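Local coordinates for protein histone-lysine N-methyltransferase family member SUVH9 (Arabidopsis thaliana, PDB 4NJ5) that acts in gene silencing, probably by binding methylated DNA and recruiting RNA polymerase V to chromatin, and lacks histone methyltransferase activity, at residues 174-179 against 195-200. Sequence-based numbering, arbitrary orientation.
Sequences VRVIRG and GLFRIV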
ATOM      1  N   VAL A 174      -0.422  -7.854  24.960  1.00 23.87           N
ATOM      2  CA  VAL A 174       0.762  -7.926  24.111  1.00 22.06           C
ATOM      3  C   VAL A 174       0.400  -7.781  22.634  1.00 21.39           C
ATOM      4  O   VAL A 174      -0.453  -8.503  22.124  1.00 21.62           O
ATOM      5  CB  VAL A 174       1.511  -9.252  24.325  1.00 26.10           C
ATOM      6  CG1 VAL A 174       2.646  -9.396  23.327  1.00 22.39           C
ATOM      7  CG2 VAL A 174       2.024  -9.353  25.758  1.00 27.27           C
ATOM      8  N   ARG A 175       1.049  -6.844  21.949  1.00 20.75           N
ATOM      9  CA  ARG A 175       0.866  -6.702  20.509  1.00 25.26           C
ATOM     10  C   ARG A 175       1.560  -7.838  19.763  1.00 21.71           C
ATOM     11  O   ARG A 175       2.696  -8.199  20.075  1.00 20.57           O
ATOM     12  CB  ARG A 175       1.390  -5.349  20.018  1.00 24.00           C
ATOM     13  CG  ARG A 175       0.637  -4.150  20.581  1.00 23.55           C
ATOM     14  CD  ARG A 175       1.130  -2.839  19.984  1.00 25.07           C
ATOM     15  NE  ARG A 175       2.507  -2.533  20.363  1.00 28.60           N
ATOM     16  CZ  ARG A 175       2.854  -1.888  21.474  1.00 31.95           C
ATOM     17  NH1 ARG A 175       1.926  -1.482  22.330  1.00 26.54           N
ATOM     18  NH2 ARG A 175       4.133  -1.651  21.733  1.00 35.52           N
ATOM     19  N   VAL A 176       0.860  -8.414  18.794  1.00 18.74           N
ATOM     20  CA  VAL A 176       1.441  -9.435  17.934  1.00 18.79           C
ATOM     21  C   VAL A 176       1.544  -8.919  16.505  1.00 23.21           C
ATOM     22  O   VAL A 176       0.544  -8.514  15.908  1.00 25.20           O
ATOM     23  CB  VAL A 176       0.601 -10.724  17.935  1.00 18.40           C
ATOM     24  CG1 VAL A 176       1.029 -11.639  16.793  1.00 17.80           C
ATOM     25  CG2 VAL A 176       0.723 -11.431  19.274  1.00 19.51           C
ATOM     26  N   ILE A 177       2.757  -8.918  15.966  1.00 18.65           N
ATOM     27  CA  ILE A 177       2.958  -8.575  14.566  1.00 19.24           C
ATOM     28  C   ILE A 177       3.471  -9.801  13.826  1.00 21.03           C
ATOM     29  O   ILE A 177       4.518 -10.358  14.171  1.00 16.29           O
ATOM     30  CB  ILE A 177       3.955  -7.418  14.370  1.00 22.61           C
ATOM     31  CG1 ILE A 177       3.391  -6.106  14.919  1.00 22.38           C
ATOM     32  CG2 ILE A 177       4.282  -7.258  12.885  1.00 22.96           C
ATOM     33  CD1 ILE A 177       3.594  -5.908  16.410  1.00 25.83           C
ATOM     34  N   ARG A 178       2.728 -10.230  12.812  1.00 17.16           N
ATOM     35  CA  ARG A 178       3.115 -11.416  12.068  1.00 16.28           C
ATOM     36  C   ARG A 178       3.951 -11.072  10.841  1.00 19.78           C
ATOM     37  O   ARG A 178       3.631 -10.147  10.094  1.00 23.73           O
ATOM     38  CB  ARG A 178       1.897 -12.270  11.703  1.00 18.36           C
ATOM     39  CG  ARG A 178       1.983 -13.687  12.264  1.00 21.02           C
ATOM     40  CD  ARG A 178       0.766 -14.530  11.936  1.00 24.13           C
ATOM     41  NE  ARG A 178      -0.345 -14.279  12.850  1.00 29.53           N
ATOM     42  CZ  ARG A 178      -0.715 -15.101  13.828  1.00 27.67           C
ATOM     43  NH1 ARG A 178      -1.744 -14.786  14.603  1.00 23.33           N
ATOM     44  NH2 ARG A 178      -0.065 -16.239  14.031  1.00 26.66           N
ATOM     45  N   GLY A 179       5.040 -11.812  10.661  1.00 19.50           N
ATOM     46  CA  GLY A 179       5.893 -11.664   9.497  1.00 20.84           C
ATOM     47  C   GLY A 179       5.651 -12.794   8.516  1.00 20.28           C
ATOM     48  O   GLY A 179       5.695 -13.970   8.885  1.00 19.43           O
ATOM     49  N   GLY A 195      -3.187  -7.473  16.225  1.00 21.90           N
ATOM     50  CA  GLY A 195      -3.872  -7.034  17.427  1.00 23.23           C
ATOM     51  C   GLY A 195      -3.274  -7.515  18.738  1.00 23.74           C
ATOM     52  O   GLY A 195      -2.063  -7.736  18.851  1.00 21.67           O
ATOM     53  N   LEU A 196      -4.142  -7.687  19.733  1.00 24.55           N
ATOM     54  CA  LEU A 196      -3.714  -7.939  21.104  1.00 24.76           C
ATOM     55  C   LEU A 196      -3.953  -9.375  21.556  1.00 25.03           C
ATOM     56  O   LEU A 196      -5.003  -9.959  21.301  1.00 34.02           O
ATOM     57  CB  LEU A 196      -4.412  -6.965  22.055  1.00 28.32           C
ATOM     58  CG  LEU A 196      -4.192  -5.488  21.719  1.00 29.27           C
ATOM     59  CD1 LEU A 196      -5.000  -4.584  22.638  1.00 30.58           C
ATOM     60  CD2 LEU A 196      -2.708  -5.152  21.789  1.00 25.07           C
ATOM     61  N   PHE A 197      -2.957  -9.930  22.233  1.00 24.10           N
ATOM     62  CA  PHE A 197      -3.005 -11.285  22.752  1.00 24.32           C
ATOM     63  C   PHE A 197      -2.597 -11.226  24.216  1.00 25.81           C
ATOM     64  O   PHE A 197      -1.932 -10.286  24.639  1.00 26.87           O
ATOM     65  CB  PHE A 197      -2.011 -12.177  22.000  1.00 23.72           C
ATOM     66  CG  PHE A 197      -2.462 -12.589  20.621  1.00 25.27           C
ATOM     67  CD1 PHE A 197      -2.609 -11.654  19.606  1.00 22.24           C
ATOM     68  CD2 PHE A 197      -2.700 -13.924  20.332  1.00 24.49           C
ATOM     69  CE1 PHE A 197      -3.003 -12.041  18.336  1.00 22.29           C
ATOM     70  CE2 PHE A 197      -3.103 -14.317  19.070  1.00 25.91           C
ATOM     71  CZ  PHE A 197      -3.252 -13.374  18.068  1.00 25.46           C
ATOM     72  N   ARG A 198      -2.987 -12.227  24.993  1.00 30.92           N
ATOM     73  CA  ARG A 198      -2.503 -12.333  26.364  1.00 31.85           C
ATOM     74  C   ARG A 198      -1.749 -13.635  26.559  1.00 30.22           C
ATOM     75  O   ARG A 198      -2.105 -14.658  25.978  1.00 29.75           O
ATOM     76  CB  ARG A 198      -3.646 -12.213  27.378  1.00 35.41           C
ATOM     77  CG  ARG A 198      -3.901 -10.787  27.831  1.00 39.51           C
ATOM     78  CD  ARG A 198      -4.782 -10.729  29.069  1.00 41.58           C
ATOM     79  NE  ARG A 198      -5.174  -9.356  29.370  1.00 42.02           N
ATOM     80  CZ  ARG A 198      -6.292  -8.788  28.930  1.00 44.10           C
ATOM     81  NH1 ARG A 198      -7.136  -9.482  28.177  1.00 47.19           N
ATOM     82  NH2 ARG A 198      -6.571  -7.530  29.244  1.00 40.44           N
ATOM     83  N   ILE A 199      -0.693 -13.587  27.365  1.00 33.29           N
ATOM     84  CA  ILE A 199       0.083 -14.780  27.667  1.00 33.12           C
ATOM     85  C   ILE A 199      -0.596 -15.488  28.826  1.00 33.87           C
ATOM     86  O   ILE A 199      -0.699 -14.937  29.918  1.00 39.45           O
ATOM     87  CB  ILE A 199       1.534 -14.430  28.048  1.00 31.80           C
ATOM     88  CG1 ILE A 199       2.128 -13.441  27.042  1.00 30.74           C
ATOM     89  CG2 ILE A 199       2.382 -15.689  28.124  1.00 31.80           C
ATOM     90  CD1 ILE A 199       3.444 -12.842  27.480  1.00 20.91           C
ATOM     91  N   VAL A 200      -1.078 -16.703  28.587  1.00 27.47           N
ATOM     92  CA  VAL A 200      -1.890 -17.391  29.588  1.00 29.40           C
ATOM     93  C   VAL A 200      -1.192 -18.603  30.186  1.00 29.64           C
ATOM     94  O   VAL A 200      -1.718 -19.241  31.101  1.00 30.21           O
ATOM     95  CB  VAL A 200      -3.237 -17.840  29.003  1.00 45.75           C
ATOM     96  CG1 VAL A 200      -3.969 -16.651  28.400  1.00 49.02           C
ATOM     97  CG2 VAL A 200      -3.020 -18.926  27.959  1.00 46.69           C
TER
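Gly195 O takes two donors from the neighbouring strand: the amide of Val176, with Val176 N 3.0 Å from Gly195 O, and more weakly the CA-H of Arg175. The N-H...O hydrogen bond is nearly straight, 165° at the hydrogen. One step along, Val174 and Phe197 form an antiparallel hydrogen-bonded pair, with Val174 N to Phe197 O and Phe197 N to Val174 O both 2.9 Å. Val174 O also receives a CA-H contact, Leu196 CA lying 3.5 Å from it.

On one face of the sheet, Val174, Val176 and Phe197 gather. Both valines set CG2 beside the backbone N and anti to the carbonyl carbon. In Val176 this methyl reaches the Phe197 ring obliquely, CG2 lying 3.4 Å from CD1, while Val174 CG2 meets Ile199 CD1 at 4.1 Å. Helix 159-169 packs against Ile199. Arg178 approaches the far end of the same ring, with NH1 4.0 Å from Phe197 CZ and the guanidinium and ring planes 68° apart.

On the other face Arg175 and Leu196 form a non-hydrogen-bonded pair. Their side chains run side by side in the same direction, bringing Arg175 CG to 3.7 Å from Leu196 CD2. The arginine chain then bends at chi3, and its polar end bonds to the carbonyls of Gly73, Ile71 and Leu95.

The axes of the two short segments cross at 120°, consistent with a marked twist or coiling of this SRA-domain hairpin, whose strand 174-180 also pairs in parallel with strand 117-124. The three backbone hydrogen bonds set the register, Val174 opposite Phe197 and Arg175 opposite Leu196. Salt bridges to Asp194, just before Gly195 on the same strand, and to Asp135 balance the charge of Arg178, whereas backbone carbonyls hold Arg175.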